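PDB 3PV2: DegQ from Legionella fallonii, which acts as an HtrA-family serine protease with trypsin-like and PDZ domains, self-compartmentizing into 12-meric assemblies and probably handling misfolded proteins. Local coordinates for residues V35-Y40 / R99-I104; F153-G158 / Q170-G175; A302-T307 / V337-K342; I411-K416 / Q425-E430. All coordinates share one frame; numbering follows the deposited sequence.

Interaction 1: residues V35-Y40 / R99-I104; sequences VAVQGY and RNASLI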
loop_
_atom_site.group_PDB
_atom_site.type_symbol
_atom_site.label_atom_id
_atom_site.label_comp_id
_atom_site.label_asym_id
_atom_site.label_seq_id
_atom_site.Cartn_x
_atom_site.Cartn_y
_atom_site.Cartn_z
ATOM N N VAL B 35 31.226 -30.850 14.680
ATOM C CA VAL B 35 31.108 -30.050 15.865
ATOM C C VAL B 35 29.704 -29.501 15.883
ATOM O O VAL B 35 29.333 -28.757 14.962
ATOM C CB VAL B 35 32.032 -28.805 15.808
ATOM C CG1 VAL B 35 31.777 -27.931 16.996
ATOM C CG2 VAL B 35 33.474 -29.194 15.778
ATOM N N ALA B 36 28.946 -29.871 16.918
ATOM C CA ALA B 36 27.555 -29.471 17.099
ATOM C C ALA B 36 27.478 -28.628 18.357
ATOM O O ALA B 36 27.986 -29.061 19.396
ATOM C CB ALA B 36 26.649 -30.760 17.248
ATOM N N VAL B 37 26.840 -27.467 18.257
ATOM C CA VAL B 37 26.697 -26.509 19.371
ATOM C C VAL B 37 25.231 -26.202 19.601
ATOM O O VAL B 37 24.456 -26.110 18.634
ATOM C CB VAL B 37 27.403 -25.157 19.057
ATOM C CG1 VAL B 37 27.255 -24.145 20.208
ATOM C CG2 VAL B 37 28.867 -25.409 18.747
ATOM N N GLN B 38 24.884 -26.055 20.874
ATOM C CA GLN B 38 23.564 -25.655 21.356
ATOM C C GLN B 38 23.806 -24.414 22.184
ATOM O O GLN B 38 24.759 -24.378 22.960
ATOM C CB GLN B 38 22.982 -26.714 22.327
ATOM C CG GLN B 38 22.359 -27.963 21.690
ATOM C CD GLN B 38 23.329 -28.745 20.768
ATOM O OE1 GLN B 38 24.454 -29.112 21.169
ATOM N NE2 GLN B 38 22.889 -29.004 19.539
ATOM N N GLY B 39 22.951 -23.418 22.105
ATOM C CA GLY B 39 23.170 -22.286 22.971
ATOM C C GLY B 39 22.044 -21.308 23.028
ATOM O O GLY B 39 20.993 -21.535 22.446
ATOM N N TYR B 40 22.276 -20.231 23.774
ATOM C CA TYR B 40 21.404 -19.064 23.784
ATOM C C TYR B 40 22.209 -17.833 23.371
ATOM O O TYR B 40 23.358 -17.652 23.791
ATOM C CB TYR B 40 20.768 -18.836 25.158
ATOM C CG TYR B 40 19.820 -19.941 25.587
ATOM C CD1 TYR B 40 20.302 -21.221 25.876
ATOM C CD2 TYR B 40 18.448 -19.715 25.714
ATOM C CE1 TYR B 40 19.456 -22.245 26.258
ATOM C CE2 TYR B 40 17.587 -20.742 26.108
ATOM C CZ TYR B 40 18.105 -22.005 26.378
ATOM O OH TYR B 40 17.289 -23.042 26.767
ATOM N N ARG B 99 30.768 -19.819 19.027
ATOM C CA ARG B 99 30.431 -18.679 19.854
ATOM C C ARG B 99 29.058 -18.832 20.492
ATOM O O ARG B 99 28.115 -19.318 19.848
ATOM C CB ARG B 99 30.467 -17.376 19.072
ATOM C CG ARG B 99 31.787 -16.643 19.230
ATOM C CD ARG B 99 31.677 -15.187 18.872
ATOM N NE ARG B 99 31.204 -14.998 17.509
ATOM C CZ ARG B 99 31.987 -14.922 16.430
ATOM N NH1 ARG B 99 33.308 -15.059 16.531
ATOM N NH2 ARG B 99 31.440 -14.728 15.229
ATOM N N ASN B 100 28.972 -18.376 21.748
ATOM C CA ASN B 100 27.754 -18.424 22.544
ATOM C C ASN B 100 27.323 -19.847 22.878
ATOM O O ASN B 100 26.157 -20.100 23.146
ATOM C CB ASN B 100 26.631 -17.677 21.841
ATOM C CG ASN B 100 26.989 -16.221 21.551
ATOM O OD1 ASN B 100 27.331 -15.460 22.455
ATOM N ND2 ASN B 100 26.899 -15.827 20.289
ATOM N N ALA B 101 28.257 -20.782 22.883
ATOM C CA ALA B 101 27.877 -22.149 23.107
ATOM C C ALA B 101 27.520 -22.303 24.573
ATOM O O ALA B 101 28.190 -21.748 25.405
ATOM C CB ALA B 101 29.006 -23.074 22.753
ATOM N N SER B 102 26.452 -23.023 24.862
ATOM C CA SER B 102 26.259 -23.625 26.190
ATOM C C SER B 102 26.828 -25.039 26.218
ATOM O O SER B 102 27.372 -25.507 27.218
ATOM C CB SER B 102 24.779 -23.657 26.548
ATOM O OG SER B 102 24.253 -22.341 26.488
ATOM N N LEU B 103 26.737 -25.677 25.071
ATOM C CA LEU B 103 27.133 -27.042 24.887
ATOM C C LEU B 103 27.817 -27.272 23.507
ATOM O O LEU B 103 27.383 -26.734 22.504
ATOM C CB LEU B 103 25.836 -27.826 24.953
ATOM C CG LEU B 103 25.765 -29.123 25.677
ATOM C CD1 LEU B 103 24.440 -29.145 26.472
ATOM C CD2 LEU B 103 25.853 -30.222 24.620
ATOM N N ILE B 104 28.858 -28.097 23.505
ATOM C CA ILE B 104 29.560 -28.483 22.316
ATOM C C ILE B 104 29.886 -29.956 22.313
ATOM O O ILE B 104 30.647 -30.447 23.158
ATOM C CB ILE B 104 30.910 -27.764 22.179
ATOM C CG1 ILE B 104 30.794 -26.272 22.545
ATOM C CG2 ILE B 104 31.422 -27.926 20.760
ATOM C CD1 ILE B 104 32.110 -25.580 22.678
HETATM O O HOH W 1 24.777 -20.118 25.388
#
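Gln38 and Leu103 face each other as an antiparallel hydrogen-bonded pair, and with Val37 and Ile104 at the next rung they supply about half of the surface this contact buries. Gln38 N reaches Leu103 O at 3.1 Å. The carbonyl of Gln38 works harder: its O accepts from Leu103 N at 3.2 Å and also from Ser102 N at 2.9 Å, the latter donor lying in the carbonyl plane. Two residues set against one make a classic beta bulge. It sits where strand 32-40 meets strand 101-107, the first and last strands in the order of the N-terminal six-stranded barrel of the trypsin fold, so the seam that closes this barrel carries the irregularity. The side chain of Gln38 bends back at chi2 (57°), which brings OE1 to 3.9 Å from Leu103 CD2; Glu395 of a second subunit packs over both residues. Val37 and Ile104 share the other face, their side chains running alongside in the same sense, with 4.1 Å between Val37 CG2 and Ile104 CG2. Ile98 of helix 95-98 touches both. Val37 CG1, placed anti to the backbone N (chi1 180°), presses on Ala101 CB at 3.3 Å, tighter than normal van der Waals contact. Beyond the bulge, a water accepts from Tyr40 N, donates to Asn100 O and bonds Ser102 OG.

Interaction 2: residues F153-G158 / Q170-G175; sequences FVVAIG and QSATFG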
loop_
_atom_site.group_PDB
_atom_site.type_symbol
_atom_site.label_atom_id
_atom_site.label_comp_id
_atom_site.label_asym_id
_atom_site.label_seq_id
_atom_site.Cartn_x
_atom_site.Cartn_y
_atom_site.Cartn_z
ATOM N N PHE B 153 46.661 -27.796 -6.381
ATOM C CA PHE B 153 45.398 -28.477 -6.132
ATOM C C PHE B 153 45.094 -28.659 -4.658
ATOM O O PHE B 153 45.968 -28.872 -3.828
ATOM C CB PHE B 153 45.310 -29.796 -6.919
ATOM C CG PHE B 153 45.379 -29.628 -8.440
ATOM C CD1 PHE B 153 46.453 -30.148 -9.169
ATOM C CD2 PHE B 153 44.333 -29.062 -9.136
ATOM C CE1 PHE B 153 46.483 -30.054 -10.541
ATOM C CE2 PHE B 153 44.392 -28.943 -10.487
ATOM C CZ PHE B 153 45.484 -29.464 -11.192
ATOM N N VAL B 154 43.831 -28.532 -4.311
ATOM C CA VAL B 154 43.424 -28.649 -2.940
ATOM C C VAL B 154 42.105 -29.339 -2.809
ATOM O O VAL B 154 41.280 -29.343 -3.739
ATOM C CB VAL B 154 43.319 -27.246 -2.282
ATOM C CG1 VAL B 154 44.716 -26.541 -2.273
ATOM C CG2 VAL B 154 42.251 -26.389 -2.975
ATOM N N VAL B 155 41.896 -29.931 -1.632
ATOM C CA VAL B 155 40.593 -30.471 -1.268
ATOM C C VAL B 155 40.092 -29.868 0.010
ATOM O O VAL B 155 40.822 -29.734 0.960
ATOM C CB VAL B 155 40.640 -32.010 -1.178
ATOM C CG1 VAL B 155 39.321 -32.547 -0.534
ATOM C CG2 VAL B 155 40.852 -32.578 -2.561
ATOM N N ALA B 156 38.848 -29.427 0.024
ATOM C CA ALA B 156 38.249 -29.004 1.303
ATOM C C ALA B 156 37.394 -30.098 1.872
ATOM O O ALA B 156 36.490 -30.544 1.217
ATOM C CB ALA B 156 37.366 -27.692 1.115
ATOM N N ILE B 157 37.621 -30.488 3.111
ATOM C CA ILE B 157 36.915 -31.592 3.701
ATOM C C ILE B 157 36.217 -31.155 4.982
ATOM O O ILE B 157 36.858 -30.581 5.893
ATOM C CB ILE B 157 37.850 -32.708 4.181
ATOM C CG1 ILE B 157 38.982 -32.937 3.211
ATOM C CG2 ILE B 157 37.036 -34.048 4.361
ATOM C CD1 ILE B 157 40.001 -33.960 3.799
ATOM N N GLY B 158 34.938 -31.492 5.115
ATOM C CA GLY B 158 34.292 -31.328 6.412
ATOM C C GLY B 158 33.582 -32.591 6.809
ATOM O O GLY B 158 33.641 -33.605 6.120
ATOM N N GLN B 170 31.193 -37.631 5.705
ATOM C CA GLN B 170 32.077 -36.561 5.260
ATOM C C GLN B 170 31.709 -35.988 3.894
ATOM O O GLN B 170 30.946 -36.578 3.107
ATOM C CB GLN B 170 33.501 -37.023 5.304
ATOM C CG GLN B 170 33.682 -37.782 6.626
ATOM C CD GLN B 170 35.042 -37.650 7.229
ATOM O OE1 GLN B 170 35.225 -37.886 8.441
ATOM N NE2 GLN B 170 36.032 -37.312 6.384
ATOM N N SER B 171 32.265 -34.823 3.648
ATOM C CA SER B 171 31.948 -34.052 2.457
ATOM C C SER B 171 33.248 -33.478 1.972
ATOM O O SER B 171 33.927 -32.832 2.738
ATOM C CB SER B 171 30.973 -32.953 2.863
ATOM O OG SER B 171 30.440 -32.243 1.766
ATOM N N ALA B 172 33.589 -33.683 0.711
ATOM C CA ALA B 172 34.837 -33.157 0.122
ATOM C C ALA B 172 34.590 -32.389 -1.194
ATOM O O ALA B 172 33.809 -32.807 -1.965
ATOM C CB ALA B 172 35.822 -34.306 -0.117
ATOM N N THR B 173 35.299 -31.291 -1.438
ATOM C CA THR B 173 35.239 -30.546 -2.670
ATOM C C THR B 173 36.668 -30.273 -3.147
ATOM O O THR B 173 37.600 -30.246 -2.351
ATOM C CB THR B 173 34.467 -29.223 -2.465
ATOM O OG1 THR B 173 35.120 -28.462 -1.430
ATOM C CG2 THR B 173 33.010 -29.517 -2.033
ATOM N N PHE B 174 36.791 -30.113 -4.447
ATOM C CA PHE B 174 38.029 -30.056 -5.179
ATOM C C PHE B 174 38.169 -28.708 -5.902
ATOM O O PHE B 174 37.190 -28.136 -6.462
ATOM C CB PHE B 174 38.079 -31.172 -6.211
ATOM C CG PHE B 174 39.386 -31.235 -6.988
ATOM C CD1 PHE B 174 40.523 -31.849 -6.435
ATOM C CD2 PHE B 174 39.467 -30.748 -8.248
ATOM C CE1 PHE B 174 41.740 -31.879 -7.150
ATOM C CE2 PHE B 174 40.666 -30.821 -9.017
ATOM C CZ PHE B 174 41.809 -31.382 -8.416
ATOM N N GLY B 175 39.389 -28.169 -5.851
ATOM C CA GLY B 175 39.726 -27.045 -6.708
ATOM C C GLY B 175 41.203 -26.713 -6.585
ATOM O O GLY B 175 42.034 -27.597 -6.252
#
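Val155 and Ala172 meet on one face of a regular antiparallel strand pair, Val155 CG1 lying 3.9 Å from Ala172 CB. The backbones beneath them illustrate tight strand pairing: six hydrogen bonds join Val154 with Gly175, Ala156 with Thr173 and Gly158 with Ser171, each pair bonded in both directions. The shortest include Val154 N to Gly175 O and Ala156 N to Thr173 O, both 2.8 Å. On the reverse face Thr173 OG1 comes within 3.5 Å of Ala156 CB, its hydroxyl being spent on Ala199 O.

The partly exposed end is looser. Phe174 holds CG anti to the backbone N (chi1 -177°), which carries its ring back toward the partner strand, where its edge receives Val155 CG2 at 4.0 Å from CD1. Its CZ touches Phe153 CD2 at 3.5 Å, yet the two rings, 20° from parallel, are offset with little face-to-face overlap. Neighbouring subunits finish this side: the Phe174 ring meets Phe153 of a third subunit edge-to-face, and the Phe153 ring meets Phe174 of a fourth likewise, a cyclic pattern consistent with the trimers of HtrA proteases.

The pair forms the first two strands of the second trypsin-fold barrel. Leu25 and Ile28 of helix 22-28 cover the Val155-Ile157-Ala172 face, while strand 208-211 pairs with the other edge of strand 153-158, closing the barrel, and sets Leu209 against Val154 and Ala156.

Interaction 3: residues A302-T307 / V337-K342; sequences AGDIIT and VERDNK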
loop_
_atom_site.group_PDB
_atom_site.type_symbol
_atom_site.label_atom_id
_atom_site.label_comp_id
_atom_site.label_asym_id
_atom_site.label_seq_id
_atom_site.Cartn_x
_atom_site.Cartn_y
_atom_site.Cartn_z
ATOM N N ALA B 302 60.745 5.001 8.702
ATOM C CA ALA B 302 60.008 4.956 7.460
ATOM C C ALA B 302 61.023 4.727 6.352
ATOM O O ALA B 302 62.027 5.372 6.334
ATOM C CB ALA B 302 59.220 6.300 7.239
ATOM N N GLY B 303 60.733 3.821 5.434
ATOM C CA GLY B 303 61.605 3.576 4.275
ATOM C C GLY B 303 62.485 2.353 4.489
ATOM O O GLY B 303 63.064 1.840 3.537
ATOM N N ASP B 304 62.663 1.941 5.738
ATOM C CA ASP B 304 63.241 0.686 6.020
ATOM C C ASP B 304 62.459 -0.488 5.391
ATOM O O ASP B 304 61.231 -0.489 5.349
ATOM C CB ASP B 304 63.339 0.422 7.536
ATOM C CG ASP B 304 64.293 1.332 8.250
ATOM O OD1 ASP B 304 65.003 2.170 7.626
ATOM O OD2 ASP B 304 64.325 1.218 9.498
ATOM N N ILE B 305 63.187 -1.506 4.957
ATOM C CA ILE B 305 62.566 -2.729 4.494
ATOM C C ILE B 305 62.857 -3.825 5.537
ATOM O O ILE B 305 64.054 -4.188 5.757
ATOM C CB ILE B 305 63.179 -3.165 3.166
ATOM C CG1 ILE B 305 63.128 -2.073 2.086
ATOM C CG2 ILE B 305 62.469 -4.426 2.614
ATOM C CD1 ILE B 305 61.831 -1.716 1.777
ATOM N N ILE B 306 61.807 -4.410 6.105
ATOM C CA ILE B 306 61.986 -5.442 7.072
ATOM C C ILE B 306 62.244 -6.747 6.362
ATOM O O ILE B 306 61.451 -7.150 5.516
ATOM C CB ILE B 306 60.743 -5.608 7.979
ATOM C CG1 ILE B 306 60.591 -4.414 8.910
ATOM C CG2 ILE B 306 60.874 -6.924 8.748
ATOM C CD1 ILE B 306 59.130 -4.234 9.474
ATOM N N THR B 307 63.373 -7.372 6.612
ATOM C CA THR B 307 63.659 -8.682 5.972
ATOM C C THR B 307 63.593 -9.896 6.918
ATOM O O THR B 307 63.623 -11.060 6.470
ATOM C CB THR B 307 64.999 -8.660 5.280
ATOM O OG1 THR B 307 66.007 -8.358 6.244
ATOM C CG2 THR B 307 65.007 -7.595 4.226
ATOM N N VAL B 337 66.457 -5.078 9.175
ATOM C CA VAL B 337 65.980 -4.225 8.060
ATOM C C VAL B 337 67.128 -3.906 7.104
ATOM O O VAL B 337 68.269 -4.081 7.388
ATOM C CB VAL B 337 65.282 -2.893 8.523
ATOM C CG1 VAL B 337 63.988 -3.185 9.436
ATOM C CG2 VAL B 337 66.244 -2.032 9.239
ATOM N N GLU B 338 66.754 -3.438 5.933
ATOM C CA GLU B 338 67.687 -2.862 5.007
ATOM C C GLU B 338 67.366 -1.389 5.014
ATOM O O GLU B 338 66.235 -1.014 4.809
ATOM C CB GLU B 338 67.480 -3.380 3.581
ATOM C CG GLU B 338 67.967 -4.774 3.323
ATOM C CD GLU B 338 69.447 -4.854 3.113
ATOM O OE1 GLU B 338 70.077 -3.987 2.483
ATOM O OE2 GLU B 338 70.010 -5.829 3.595
ATOM N N ARG B 339 68.359 -0.550 5.205
ATOM C CA ARG B 339 68.153 0.842 5.095
ATOM C C ARG B 339 69.144 1.451 4.159
ATOM O O ARG B 339 70.279 1.550 4.505
ATOM C CB ARG B 339 68.285 1.500 6.488
ATOM C CG ARG B 339 68.267 3.052 6.465
ATOM C CD ARG B 339 68.355 3.668 7.944
ATOM N NE ARG B 339 67.351 3.062 8.826
ATOM C CZ ARG B 339 67.353 3.099 10.152
ATOM N NH1 ARG B 339 68.313 3.724 10.822
ATOM N NH2 ARG B 339 66.387 2.475 10.818
ATOM N N ASP B 340 68.645 1.998 3.047
ATOM C CA ASP B 340 69.495 2.458 1.911
ATOM C C ASP B 340 70.589 1.406 1.611
ATOM O O ASP B 340 71.737 1.734 1.561
ATOM C CB ASP B 340 70.165 3.821 2.212
ATOM C CG ASP B 340 69.149 4.923 2.611
ATOM O OD1 ASP B 340 69.536 5.823 3.406
ATOM O OD2 ASP B 340 67.977 4.854 2.166
ATOM N N ASN B 341 70.187 0.152 1.511
ATOM C CA ASN B 341 71.084 -0.985 1.192
ATOM C C ASN B 341 72.033 -1.469 2.277
ATOM O O ASN B 341 72.815 -2.389 2.041
ATOM C CB ASN B 341 71.835 -0.719 -0.110
ATOM C CG ASN B 341 70.967 -1.000 -1.270
ATOM O OD1 ASN B 341 70.359 -0.113 -1.824
ATOM N ND2 ASN B 341 70.821 -2.277 -1.588
ATOM N N LYS B 342 71.911 -0.904 3.476
ATOM C CA LYS B 342 72.746 -1.338 4.559
ATOM C C LYS B 342 71.912 -2.054 5.596
ATOM O O LYS B 342 70.874 -1.558 6.025
ATOM C CB LYS B 342 73.497 -0.165 5.158
ATOM C CG LYS B 342 74.578 0.355 4.214
ATOM C CD LYS B 342 75.211 1.635 4.759
ATOM C CE LYS B 342 75.496 2.635 3.648
ATOM N NZ LYS B 342 74.206 3.205 3.113
HETATM O O HOH W 2 65.727 1.425 2.303
HETATM O O HOH W 3 68.490 -8.000 5.193
#
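Arg339 carries CG anti to its backbone N (chi1 172°), then bends at chi3 (-51°), and this hook turns the side of its guanidinium to the carboxylate of Asp304. Two bonds result, one to each oxygen: NE donates to Asp304 OD1 at 2.8 Å, and NH2 donates to Asp304 OD2, also at 2.8 Å, along the syn lone pair. With the two planes 15° apart, the salt bridge is nearly flat, and neither group can turn without losing a bond. Second partners reinforce it, Lys301 N giving to Asp304 OD2 and Arg339 NH2 giving to Gly299 O.

Between the two segments one hydrogen-bonded pair joins the strands, and Thr307 with Ile336 continues the ladder. Ile305 N reaches Glu338 O at 3.1 Å, and Glu338 N returns to Ile305 O at 2.8 Å. Val337 touches both strand and salt bridge: its CG1 lies 3.7 Å from Ile306 CG1, its CG2 3.8 Å from Asp304 OD2. Water extends the contact at either end, one molecule bridging Gly303 O and Asp340 N, another bridging Thr307 OG1 and Glu338 OE2.

This is a central strand pair of the first PDZ domain. Strand 332-339 leaves through a type I' turn, Arg339 to Lys342, into strand 342-349, whose Leu344 touches Arg339. On the far side strand 284-289 pairs with strand 305-309, and Ile306 packs on Val286 and on Ile262 and Val264 of strand 262-266.

Interaction 4: residues I411-K416 / Q425-E430; sequences ISANKK and QTIAQE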
loop_
_atom_site.group_PDB
_atom_site.type_symbol
_atom_site.label_atom_id
_atom_site.label_comp_id
_atom_site.label_asym_id
_atom_site.label_seq_id
_atom_site.Cartn_x
_atom_site.Cartn_y
_atom_site.Cartn_z
ATOM N N ILE B 411 41.740 30.467 22.200
ATOM C CA ILE B 411 42.254 31.835 22.105
ATOM C C ILE B 411 43.025 32.329 23.327
ATOM O O ILE B 411 43.732 33.314 23.218
ATOM C CB ILE B 411 41.160 32.840 21.764
ATOM C CG1 ILE B 411 40.114 32.883 22.851
ATOM C CG2 ILE B 411 40.495 32.478 20.438
ATOM C CD1 ILE B 411 39.233 34.264 22.701
ATOM N N SER B 412 43.000 31.587 24.443
ATOM C CA SER B 412 43.832 31.866 25.568
ATOM C C SER B 412 43.920 30.631 26.384
ATOM O O SER B 412 43.097 29.704 26.298
ATOM C CB SER B 412 43.248 33.060 26.356
ATOM O OG SER B 412 42.195 32.649 27.282
ATOM N N ALA B 413 45.024 30.504 27.089
ATOM C CA ALA B 413 45.245 29.354 27.919
ATOM C C ALA B 413 45.923 29.888 29.203
ATOM O O ALA B 413 46.878 30.659 29.128
ATOM C CB ALA B 413 46.141 28.296 27.241
ATOM N N ASN B 414 45.419 29.456 30.345
ATOM C CA ASN B 414 45.814 30.014 31.667
ATOM C C ASN B 414 45.954 31.512 31.604
ATOM O O ASN B 414 46.935 32.065 32.071
ATOM C CB ASN B 414 47.105 29.392 32.144
ATOM C CG ASN B 414 46.975 27.848 32.394
ATOM O OD1 ASN B 414 45.867 27.339 32.586
ATOM N ND2 ASN B 414 48.110 27.122 32.371
ATOM N N LYS B 415 44.957 32.149 30.989
ATOM C CA LYS B 415 44.835 33.586 30.891
ATOM C C LYS B 415 45.880 34.217 30.046
ATOM O O LYS B 415 46.105 35.389 30.179
ATOM C CB LYS B 415 44.914 34.286 32.269
ATOM C CG LYS B 415 44.212 33.620 33.368
ATOM C CD LYS B 415 42.792 33.411 32.976
ATOM C CE LYS B 415 41.872 34.546 33.343
ATOM N NZ LYS B 415 40.675 34.451 32.446
ATOM N N LYS B 416 46.532 33.488 29.173
ATOM C CA LYS B 416 47.499 34.121 28.291
ATOM C C LYS B 416 47.040 33.876 26.863
ATOM O O LYS B 416 46.517 32.784 26.573
ATOM C CB LYS B 416 48.868 33.472 28.522
ATOM C CG LYS B 416 49.519 33.789 29.884
ATOM C CD LYS B 416 50.750 32.800 30.187
ATOM C CE LYS B 416 50.885 32.548 31.722
ATOM N NZ LYS B 416 49.852 31.634 32.368
ATOM N N GLN B 425 51.359 24.650 23.643
ATOM C CA GLN B 425 52.060 23.532 24.263
ATOM C C GLN B 425 52.961 24.016 25.407
ATOM O O GLN B 425 53.080 23.382 26.423
ATOM C CB GLN B 425 52.927 22.797 23.221
ATOM C CG GLN B 425 52.106 21.888 22.294
ATOM C CD GLN B 425 52.850 21.435 20.996
ATOM O OE1 GLN B 425 53.764 22.094 20.518
ATOM N NE2 GLN B 425 52.357 20.362 20.405
ATOM N N THR B 426 53.565 25.175 25.268
ATOM C CA THR B 426 54.413 25.693 26.323
ATOM C C THR B 426 53.502 26.033 27.526
ATOM O O THR B 426 53.800 25.646 28.637
ATOM C CB THR B 426 55.141 26.960 25.797
ATOM O OG1 THR B 426 55.994 26.608 24.705
ATOM C CG2 THR B 426 55.992 27.659 26.871
ATOM N N ILE B 427 52.390 26.734 27.292
ATOM C CA ILE B 427 51.472 27.078 28.387
ATOM C C ILE B 427 50.933 25.872 29.057
ATOM O O ILE B 427 50.962 25.809 30.272
ATOM C CB ILE B 427 50.349 28.005 27.921
ATOM C CG1 ILE B 427 50.964 29.344 27.557
ATOM C CG2 ILE B 427 49.306 28.231 29.013
ATOM C CD1 ILE B 427 50.027 30.306 26.631
ATOM N N ALA B 428 50.612 24.837 28.293
ATOM C CA ALA B 428 50.091 23.616 28.836
ATOM C C ALA B 428 51.102 22.951 29.744
ATOM O O ALA B 428 50.701 22.208 30.618
ATOM C CB ALA B 428 49.696 22.640 27.704
ATOM N N GLN B 429 52.388 23.240 29.642
ATOM C CA GLN B 429 53.333 22.670 30.623
ATOM C C GLN B 429 53.471 23.495 31.898
ATOM O O GLN B 429 54.243 23.122 32.740
ATOM C CB GLN B 429 54.736 22.480 30.068
ATOM C CG GLN B 429 54.768 22.173 28.622
ATOM C CD GLN B 429 55.802 21.178 28.241
ATOM O OE1 GLN B 429 56.762 21.508 27.513
ATOM N NE2 GLN B 429 55.607 19.925 28.686
ATOM N N GLU B 430 52.713 24.576 32.053
ATOM C CA GLU B 430 52.725 25.345 33.292
ATOM C C GLU B 430 52.251 24.582 34.544
ATOM O O GLU B 430 53.008 24.567 35.571
ATOM C CB GLU B 430 51.911 26.624 33.152
ATOM C CG GLU B 430 52.591 27.695 32.235
ATOM C CD GLU B 430 51.651 28.889 31.987
ATOM O OE1 GLU B 430 50.523 28.892 32.591
ATOM O OE2 GLU B 430 52.043 29.788 31.193
#
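Glu430 OE1 is shared by two donors from the opposite segment, Lys416 NZ at 2.8 Å in a salt bridge and Asn414 ND2 at 3.0 Å. The two arrive differently. Lysine approaches on the syn side, 19° out of the carboxylate plane, whereas the amide nitrogen comes from above it, 43° out. Within the second PDZ domain of the chain, this pairing joins a tight hairpin to Glu430, in the segment that follows helix 421-428. The hairpin is a type I' turn from Ala413 to Lys416, closed by Ala413 N to Lys416 O at 2.8 Å and by the reverse bond.

Lys416 also folds its ammonium back over this turn: bends at chi3 and chi4 (74°) let NZ donate to Asn414 O at 3.0 Å while it holds Glu430. The buried amide of Asn414 is engaged at both ends, since OD1 accepts from Lys431 NZ and from Leu436 N of strand 435-441. The turn is thereby tied to the chain just after helix 421-428 and to strand 435-441. Lys416 and Glu430 themselves are exposed to solvent.

Beneath the polar layer, Ile427 has the most surface buried here. It points from the helix into the angle between strand and turn, CD1 approaching Lys416 CB at 3.9 Å. The Asn414 side chain runs antiparallel to it, ND2 near the CG2 methyl, and Val418 touches Ala413 nearby. That CG2 methyl of Ile427 rests 3.6 Å from Ala413 CB and 3.4 Å from Ala413 O.

Overall arrangement
From the N terminus, the four contacts follow one another in series; none nests within or crosses another. Interaction 1 closes a span of 58 residues and joins the end strands of the first protease barrel into a ring. Interaction 2 closes a loop of 11 residues at the start of the second barrel; the centres of these two contacts lie about 25 Å apart. Interaction 3 brackets 29 residues of the first PDZ domain, linking two strands of its sheet. Interaction 4, in the second PDZ domain, spans eight residues between strand and helix. Nearest atoms of interactions 3 and 4 are about 20 Å apart, and interactions 2 and 4 lie on opposite sides of the chain's centre.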